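Local coordinates for protein cellobiose 2-epimerase (Spirochaeta thermophila DSM 6192, PDB 5ZIG) that probably catalyses the reversible epimerization of cellobiose to 4-O-beta-D-glucopyranosyl-D-mannose, at residues E287-L292 and L338-T343; Q318-V323 and S383-R388. One frame throughout, in Å; residues are numbered along the deposited sequence.

How the interactions relate
Both interactions join neighbouring helices of the helical barrel, at different depths. Interaction 1 pairs helices 275-294 and 336-352 about 20 Å from the chain centre; interaction 2 pairs helices 315-332 and 384-402 about 8 Å from it, the distances running between centres. Both are largely buried, but their chemistry diverges. Across 287-292 and 338-343 there is no hydrogen bond, and methyl groups pack obliquely against a histidine ring. Across 318-323 and 383-388, a carboxylate oxygen binds a histidine, an arginine and a water. The helices 315-332 and 336-352 follow each other in the chain and connect the two sites through packing of F322 CD1 on A341 O at 3.5 Å.

Interaction 1: residues E287-L292 and L338-T343; sequences ETARAL and LDHACT
The imidazole of H340 is the centre of this contact, met at two places by aliphatic groups of A289 and L292. The methyl of A289 reaches the CD2-NE2 bond of the ring, with CB 3.6 Å from H340 CD2 and 3.7 Å from H340 NE2. L292 CD2 touches nearer the base of the side chain, 3.8 Å from H340 ND1 and 4.0 Å from H340 CB. Both methyls approach the ring obliquely. With CG of L292 anti to the backbone N (chi1 -167°), the branch ending in CD2 is carried to the ND1 side of the ring. L299 also touches L292, and the ring of F325 from helix 315-332 meets H340. The packing thins toward T343, where L292 CD2 and T343 CG2 are 4.4 Å apart and the threonine is partly exposed. R290, on the exposed side of its helix, starts away from 338-343 and makes a long salt bridge, R290 NH2 lying 3.9 Å from E287 OE1. The segment axes stay 11.0 Å apart at an angle of 50°, and just 176 Å² is buried. Such sparse, obliquely crossed packing joins neighbouring outer helices of the (alpha/alpha)6 barrel of this family.

Interaction 2: residues Q318-V323 and S383-R388; sequences QAEAFV and SYHNSR
E320 extends from helix 315-332 to H385 and R388 on helix 384-402, and its side chain can be followed atom by atom. CB points neither at nor away from the opposite helix. A bend at chi2 (-55°) then turns the chain toward it: E320 CG lies 3.9 Å from H385 ND1, and E320 CD is 3.5 Å from R388 NH2. At the tip the two oxygens divide their work. OE1 accepts a hydrogen bond from the indole NE1 of W259, on helix 251-269, whereas OE2 takes the bonds across the contact. H385 ND1 donates to E320 OE2 over 2.9 Å at 160°, in the plane of the imidazole and on the anti side of the carboxylate. R388 NH2 forms a salt bridge to the same OE2, also 2.9 Å long and straight at 167°; OE2 lies in the guanidinium plane, whereas NH2 meets it from above the carboxylate plane, the two planes being steeply inclined. A water gives OE2 a third bond, 2.8 Å from E320 OE2, while donating to H385 O and accepting from R388 NE. Y384, tilted, sets CZ over one face of the guanidinium and CE2 over one face of the H385 ring, and E199 and E256 add further salt bridges to R388. Beside this network A319 CB merely packs on H385 O at 4.1 Å. With three bonds on one buried oxygen and W259 holding the other, the carboxylate has little freedom to rotate; it probably fixes the H385 ring and, with E199 and E256, helps balance the positive charge of R388 within the barrel interior.

Interaction 1: residues E287-L292 and L338-T343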
ATOM      1  N   GLU A 287      13.475 -10.701 -11.652  1.00 43.98           N
ATOM      2  CA  GLU A 287      14.418 -10.308 -10.604  1.00 46.63           C
ATOM      3  C   GLU A 287      13.898 -10.664  -9.213  1.00 41.33           C
ATOM      4  O   GLU A 287      14.676 -11.042  -8.329  1.00 37.23           O
ATOM      5  CB  GLU A 287      14.680  -8.805 -10.678  1.00 55.48           C
ATOM      6  CG  GLU A 287      15.482  -8.355 -11.871  1.00 65.24           C
ATOM      7  CD  GLU A 287      16.937  -8.188 -11.536  1.00 73.43           C
ATOM      8  OE1 GLU A 287      17.428  -8.943 -10.666  1.00 73.15           O
ATOM      9  OE2 GLU A 287      17.580  -7.294 -12.131  1.00 75.70           O
ATOM     10  N   THR A 288      12.591 -10.508  -8.991  1.00 41.57           N
ATOM     11  CA  THR A 288      12.006 -10.753  -7.677  1.00 37.43           C
ATOM     12  C   THR A 288      11.927 -12.246  -7.372  1.00 29.92           C
ATOM     13  O   THR A 288      12.163 -12.664  -6.232  1.00 29.51           O
ATOM     14  CB  THR A 288      10.612 -10.122  -7.606  1.00 32.96           C
ATOM     15  OG1 THR A 288      10.723  -8.702  -7.741  1.00 30.29           O
ATOM     16  CG2 THR A 288       9.906 -10.467  -6.286  1.00 25.18           C
ATOM     17  N   ALA A 289      11.599 -13.058  -8.383  1.00 24.40           N
ATOM     18  CA  ALA A 289      11.494 -14.495  -8.204  1.00 32.13           C
ATOM     19  C   ALA A 289      12.860 -15.131  -8.005  1.00 42.13           C
ATOM     20  O   ALA A 289      12.972 -16.162  -7.327  1.00 36.26           O
ATOM     21  CB  ALA A 289      10.784 -15.116  -9.410  1.00 28.36           C
ATOM     22  N   ARG A 290      13.905 -14.550  -8.599  1.00 44.42           N
ATOM     23  CA  ARG A 290      15.256 -15.028  -8.334  1.00 52.74           C
ATOM     24  C   ARG A 290      15.753 -14.573  -6.967  1.00 47.76           C
ATOM     25  O   ARG A 290      16.476 -15.316  -6.298  1.00 59.48           O
ATOM     26  CB  ARG A 290      16.213 -14.564  -9.440  1.00 57.70           C
ATOM     27  CG  ARG A 290      16.119 -15.377 -10.740  1.00 55.13           C
ATOM     28  CD  ARG A 290      17.194 -14.962 -11.751  1.00 59.93           C
ATOM     29  NE  ARG A 290      17.167 -13.526 -12.047  1.00 61.59           N
ATOM     30  CZ  ARG A 290      16.692 -12.992 -13.172  1.00 57.64           C
ATOM     31  NH1 ARG A 290      16.198 -13.764 -14.130  1.00 54.03           N
ATOM     32  NH2 ARG A 290      16.707 -11.679 -13.337  1.00 57.70           N
ATOM     33  N   ALA A 291      15.368 -13.370  -6.528  1.00 39.72           N
ATOM     34  CA  ALA A 291      15.729 -12.929  -5.184  1.00 31.29           C
ATOM     35  C   ALA A 291      15.061 -13.786  -4.112  1.00 24.91           C
ATOM     36  O   ALA A 291      15.650 -14.011  -3.054  1.00 27.10           O
ATOM     37  CB  ALA A 291      15.358 -11.447  -4.991  1.00 30.46           C
ATOM     38  N   LEU A 292      13.834 -14.264  -4.359  1.00 25.29           N
ATOM     39  CA  LEU A 292      13.191 -15.156  -3.401  1.00 28.43           C
ATOM     40  C   LEU A 292      13.928 -16.487  -3.322  1.00 31.32           C
ATOM     41  O   LEU A 292      14.033 -17.096  -2.247  1.00 30.71           O
ATOM     42  CB  LEU A 292      11.729 -15.383  -3.795  1.00 31.51           C
ATOM     43  CG  LEU A 292      10.843 -16.042  -2.738  1.00 32.94           C
ATOM     44  CD1 LEU A 292      10.262 -14.990  -1.830  1.00 34.39           C
ATOM     45  CD2 LEU A 292       9.729 -16.855  -3.392  1.00 34.21           C
ATOM     46  N   LEU A 338       3.008 -19.086  -9.210  1.00 33.14           N
ATOM     47  CA  LEU A 338       2.117 -19.582  -8.167  1.00 32.82           C
ATOM     48  C   LEU A 338       2.887 -20.357  -7.097  1.00 30.46           C
ATOM     49  O   LEU A 338       2.556 -20.267  -5.908  1.00 31.12           O
ATOM     50  CB  LEU A 338       1.022 -20.457  -8.782  1.00 36.76           C
ATOM     51  CG  LEU A 338       0.012 -19.769  -9.705  1.00 37.29           C
ATOM     52  CD1 LEU A 338      -1.042 -20.741 -10.222  1.00 30.57           C
ATOM     53  CD2 LEU A 338      -0.638 -18.570  -8.993  1.00 34.99           C
ATOM     54  N   ASP A 339       3.896 -21.141  -7.503  1.00 32.43           N
ATOM     55  CA  ASP A 339       4.765 -21.803  -6.534  1.00 29.83           C
ATOM     56  C   ASP A 339       5.342 -20.783  -5.560  1.00 33.71           C
ATOM     57  O   ASP A 339       5.364 -20.997  -4.337  1.00 28.15           O
ATOM     58  CB  ASP A 339       5.910 -22.541  -7.246  1.00 27.97           C
ATOM     59  CG  ASP A 339       5.437 -23.718  -8.108  1.00 34.20           C
ATOM     60  OD1 ASP A 339       4.401 -24.326  -7.787  1.00 32.15           O
ATOM     61  OD2 ASP A 339       6.106 -24.035  -9.115  1.00 36.18           O
ATOM     62  N   HIS A 340       5.800 -19.661  -6.104  1.00 30.11           N
ATOM     63  CA  HIS A 340       6.398 -18.607  -5.304  1.00 40.07           C
ATOM     64  C   HIS A 340       5.380 -18.015  -4.330  1.00 33.60           C
ATOM     65  O   HIS A 340       5.620 -17.970  -3.120  1.00 21.53           O
ATOM     66  CB  HIS A 340       6.992 -17.556  -6.254  1.00 33.52           C
ATOM     67  CG  HIS A 340       8.191 -18.052  -7.021  1.00 33.08           C
ATOM     68  ND1 HIS A 340       9.129 -18.909  -6.474  1.00 26.81           N
ATOM     69  CD2 HIS A 340       8.604 -17.810  -8.288  1.00 27.84           C
ATOM     70  CE1 HIS A 340      10.072 -19.159  -7.368  1.00 22.99           C
ATOM     71  NE2 HIS A 340       9.778 -18.501  -8.476  1.00 29.63           N
ATOM     72  N   ALA A 341       4.218 -17.592  -4.840  1.00 32.96           N
ATOM     73  CA  ALA A 341       3.140 -17.105  -3.979  1.00 26.57           C
ATOM     74  C   ALA A 341       2.845 -18.083  -2.844  1.00 27.85           C
ATOM     75  O   ALA A 341       2.835 -17.705  -1.670  1.00 21.37           O
ATOM     76  CB  ALA A 341       1.874 -16.865  -4.796  1.00 28.03           C
ATOM     77  N   CYS A 342       2.562 -19.343  -3.188  1.00 29.52           N
ATOM     78  CA  CYS A 342       2.338 -20.358  -2.163  1.00 27.68           C
ATOM     79  C   CYS A 342       3.485 -20.385  -1.158  1.00 21.70           C
ATOM     80  O   CYS A 342       3.249 -20.441   0.051  1.00 30.44           O
ATOM     81  CB  CYS A 342       2.146 -21.741  -2.804  1.00 31.40           C
ATOM     82  SG  CYS A 342       0.736 -21.917  -3.988  1.00 37.56           S
ATOM     83  N   THR A 343       4.729 -20.330  -1.641  1.00 26.33           N
ATOM     84  CA  THR A 343       5.887 -20.323  -0.746  1.00 27.63           C
ATOM     85  C   THR A 343       5.861 -19.124   0.189  1.00 29.75           C
ATOM     86  O   THR A 343       6.108 -19.256   1.394  1.00 27.29           O
ATOM     87  CB  THR A 343       7.183 -20.328  -1.568  1.00 32.83           C
ATOM     88  OG1 THR A 343       7.353 -21.608  -2.178  1.00 35.00           O
ATOM     89  CG2 THR A 343       8.401 -20.028  -0.691  1.00 33.58           C
TER

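Interaction 2: residues Q318-V323 and S383-R388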
ATOM      1  N   GLN A 318       6.338  -9.257   2.413  1.00 27.81           N
ATOM      2  CA  GLN A 318       5.918 -10.611   2.160  1.00 33.24           C
ATOM      3  C   GLN A 318       4.530 -10.576   1.583  1.00 32.84           C
ATOM      4  O   GLN A 318       4.252 -11.248   0.628  1.00 29.45           O
ATOM      5  CB  GLN A 318       5.994 -11.490   3.419  1.00 21.37           C
ATOM      6  CG  GLN A 318       7.277 -11.410   4.174  1.00 25.88           C
ATOM      7  CD  GLN A 318       8.536 -11.433   3.340  1.00 28.78           C
ATOM      8  OE1 GLN A 318       8.732 -12.261   2.525  1.00 21.58           O
ATOM      9  NE2 GLN A 318       9.424 -10.514   3.624  1.00 21.60           N
ATOM     10  N   ALA A 319       3.694  -9.758   2.190  1.00 22.79           N
ATOM     11  CA  ALA A 319       2.361  -9.589   1.753  1.00 23.22           C
ATOM     12  C   ALA A 319       2.335  -9.145   0.308  1.00 30.40           C
ATOM     13  O   ALA A 319       1.649  -9.706  -0.479  1.00 29.62           O
ATOM     14  CB  ALA A 319       1.645  -8.605   2.608  1.00 20.80           C
ATOM     15  N   GLU A 320       3.112  -8.137  -0.017  1.00 30.27           N
ATOM     16  CA  GLU A 320       3.099  -7.639  -1.390  1.00 33.88           C
ATOM     17  C   GLU A 320       3.720  -8.634  -2.352  1.00 28.85           C
ATOM     18  O   GLU A 320       3.322  -8.697  -3.519  1.00 23.84           O
ATOM     19  CB  GLU A 320       3.834  -6.302  -1.487  1.00 36.52           C
ATOM     20  CG  GLU A 320       3.148  -5.180  -0.744  1.00 20.55           C
ATOM     21  CD  GLU A 320       1.734  -5.027  -1.179  1.00 22.35           C
ATOM     22  OE1 GLU A 320       1.456  -5.339  -2.361  1.00 24.99           O
ATOM     23  OE2 GLU A 320       0.900  -4.610  -0.350  1.00 27.94           O
ATOM     24  N   ALA A 321       4.721  -9.382  -1.892  1.00 26.18           N
ATOM     25  CA  ALA A 321       5.288 -10.426  -2.728  1.00 26.51           C
ATOM     26  C   ALA A 321       4.242 -11.485  -3.051  1.00 27.66           C
ATOM     27  O   ALA A 321       4.213 -12.006  -4.168  1.00 28.31           O
ATOM     28  CB  ALA A 321       6.508 -11.035  -2.044  1.00 24.84           C
ATOM     29  N   PHE A 322       3.327 -11.753  -2.117  1.00 23.42           N
ATOM     30  CA  PHE A 322       2.226 -12.680  -2.391  1.00 32.25           C
ATOM     31  C   PHE A 322       1.327 -12.165  -3.525  1.00 38.54           C
ATOM     32  O   PHE A 322       1.097 -12.869  -4.519  1.00 34.10           O
ATOM     33  CB  PHE A 322       1.425 -12.901  -1.101  1.00 21.69           C
ATOM     34  CG  PHE A 322       0.244 -13.779  -1.262  1.00 22.76           C
ATOM     35  CD1 PHE A 322       0.402 -15.125  -1.633  1.00 28.39           C
ATOM     36  CD2 PHE A 322      -1.032 -13.288  -1.040  1.00 22.30           C
ATOM     37  CE1 PHE A 322      -0.700 -15.951  -1.779  1.00 26.67           C
ATOM     38  CE2 PHE A 322      -2.143 -14.102  -1.193  1.00 29.25           C
ATOM     39  CZ  PHE A 322      -1.977 -15.443  -1.557  1.00 32.68           C
ATOM     40  N   VAL A 323       0.816 -10.931  -3.404  1.00 25.73           N
ATOM     41  CA  VAL A 323      -0.063 -10.404  -4.451  1.00 20.50           C
ATOM     42  C   VAL A 323       0.694 -10.284  -5.759  1.00 20.50           C
ATOM     43  O   VAL A 323       0.158 -10.580  -6.834  1.00 25.34           O
ATOM     44  CB  VAL A 323      -0.678  -9.064  -4.024  1.00 32.17           C
ATOM     45  CG1 VAL A 323      -1.694  -8.614  -5.048  1.00 32.67           C
ATOM     46  CG2 VAL A 323      -1.344  -9.222  -2.672  1.00 28.27           C
ATOM     47  N   SER A 383      -3.902  -1.727   9.131  1.00 23.63           N
ATOM     48  CA  SER A 383      -4.564  -2.902   8.658  1.00 27.36           C
ATOM     49  C   SER A 383      -4.670  -3.099   7.146  1.00 29.20           C
ATOM     50  O   SER A 383      -5.339  -3.951   6.740  1.00 26.53           O
ATOM     51  CB  SER A 383      -5.945  -2.950   9.251  1.00 22.23           C
ATOM     52  OG  SER A 383      -6.760  -2.038   8.667  1.00 29.80           O
ATOM     53  N   TYR A 384      -3.943  -2.321   6.370  1.00 29.21           N
ATOM     54  CA  TYR A 384      -4.006  -2.322   4.932  1.00 24.94           C
ATOM     55  C   TYR A 384      -3.215  -3.340   4.122  1.00 21.52           C
ATOM     56  O   TYR A 384      -3.778  -4.013   3.364  1.00 34.75           O
ATOM     57  CB  TYR A 384      -3.812  -0.891   4.431  1.00 21.68           C
ATOM     58  CG  TYR A 384      -3.096  -0.669   3.166  1.00 20.18           C
ATOM     59  CD1 TYR A 384      -3.762  -0.571   1.978  1.00 20.08           C
ATOM     60  CD2 TYR A 384      -1.779  -0.464   3.177  1.00 22.09           C
ATOM     61  CE1 TYR A 384      -3.091  -0.305   0.818  1.00 20.05           C
ATOM     62  CE2 TYR A 384      -1.102  -0.173   2.052  1.00 28.92           C
ATOM     63  CZ  TYR A 384      -1.752  -0.095   0.862  1.00 32.14           C
ATOM     64  OH  TYR A 384      -0.999   0.192  -0.211  1.00 31.98           O
ATOM     65  N   HIS A 385      -1.934  -3.444   4.301  1.00 27.54           N
ATOM     66  CA  HIS A 385      -1.130  -4.347   3.523  1.00 23.91           C
ATOM     67  C   HIS A 385      -1.631  -5.811   3.581  1.00 28.91           C
ATOM     68  O   HIS A 385      -1.849  -6.424   2.570  1.00 23.88           O
ATOM     69  CB  HIS A 385       0.330  -4.218   3.923  1.00 29.04           C
ATOM     70  CG  HIS A 385       1.068  -3.069   3.298  1.00 32.23           C
ATOM     71  ND1 HIS A 385       1.451  -3.044   1.987  1.00 30.01           N
ATOM     72  CD2 HIS A 385       1.542  -1.929   3.833  1.00 30.49           C
ATOM     73  CE1 HIS A 385       2.109  -1.941   1.736  1.00 26.44           C
ATOM     74  NE2 HIS A 385       2.191  -1.253   2.842  1.00 25.42           N
ATOM     75  N   ASN A 386      -1.839  -6.306   4.781  1.00 20.59           N
ATOM     76  CA  ASN A 386      -2.295  -7.654   4.989  1.00 24.70           C
ATOM     77  C   ASN A 386      -3.760  -7.900   4.635  1.00 30.08           C
ATOM     78  O   ASN A 386      -4.023  -8.883   4.028  1.00 32.84           O
ATOM     79  CB  ASN A 386      -1.868  -8.242   6.354  1.00 20.82           C
ATOM     80  CG  ASN A 386      -2.411  -7.491   7.553  1.00 33.20           C
ATOM     81  OD1 ASN A 386      -3.225  -6.616   7.434  1.00 26.95           O
ATOM     82  ND2 ASN A 386      -1.959  -7.888   8.731  1.00 20.97           N
ATOM     83  N   SER A 387      -4.678  -7.017   4.986  1.00 24.93           N
ATOM     84  CA  SER A 387      -6.037  -7.185   4.593  1.00 24.31           C
ATOM     85  C   SER A 387      -6.124  -7.158   3.076  1.00 29.63           C
ATOM     86  O   SER A 387      -6.830  -7.936   2.517  1.00 29.91           O
ATOM     87  CB  SER A 387      -6.952  -6.127   5.086  1.00 31.75           C
ATOM     88  OG  SER A 387      -7.278  -6.262   6.417  1.00 40.07           O
ATOM     89  N   ARG A 388      -5.467  -6.201   2.437  1.00 29.24           N
ATOM     90  CA  ARG A 388      -5.489  -6.174   0.983  1.00 32.24           C
ATOM     91  C   ARG A 388      -4.997  -7.492   0.405  1.00 31.26           C
ATOM     92  O   ARG A 388      -5.579  -8.012  -0.555  1.00 35.93           O
ATOM     93  CB  ARG A 388      -4.630  -5.032   0.445  1.00 28.63           C
ATOM     94  CG  ARG A 388      -4.715  -4.888  -1.097  1.00 23.57           C
ATOM     95  CD  ARG A 388      -4.150  -3.555  -1.600  1.00 25.27           C
ATOM     96  NE  ARG A 388      -2.698  -3.465  -1.422  1.00 30.95           N
ATOM     97  CZ  ARG A 388      -1.923  -2.489  -1.909  1.00 32.67           C
ATOM     98  NH1 ARG A 388      -2.444  -1.503  -2.634  1.00 19.99           N
ATOM     99  NH2 ARG A 388      -0.619  -2.495  -1.666  1.00 20.16           N
TER
HETATM  100  O   HOH W   1      -1.653  -5.650   0.073  1.00 24.00           O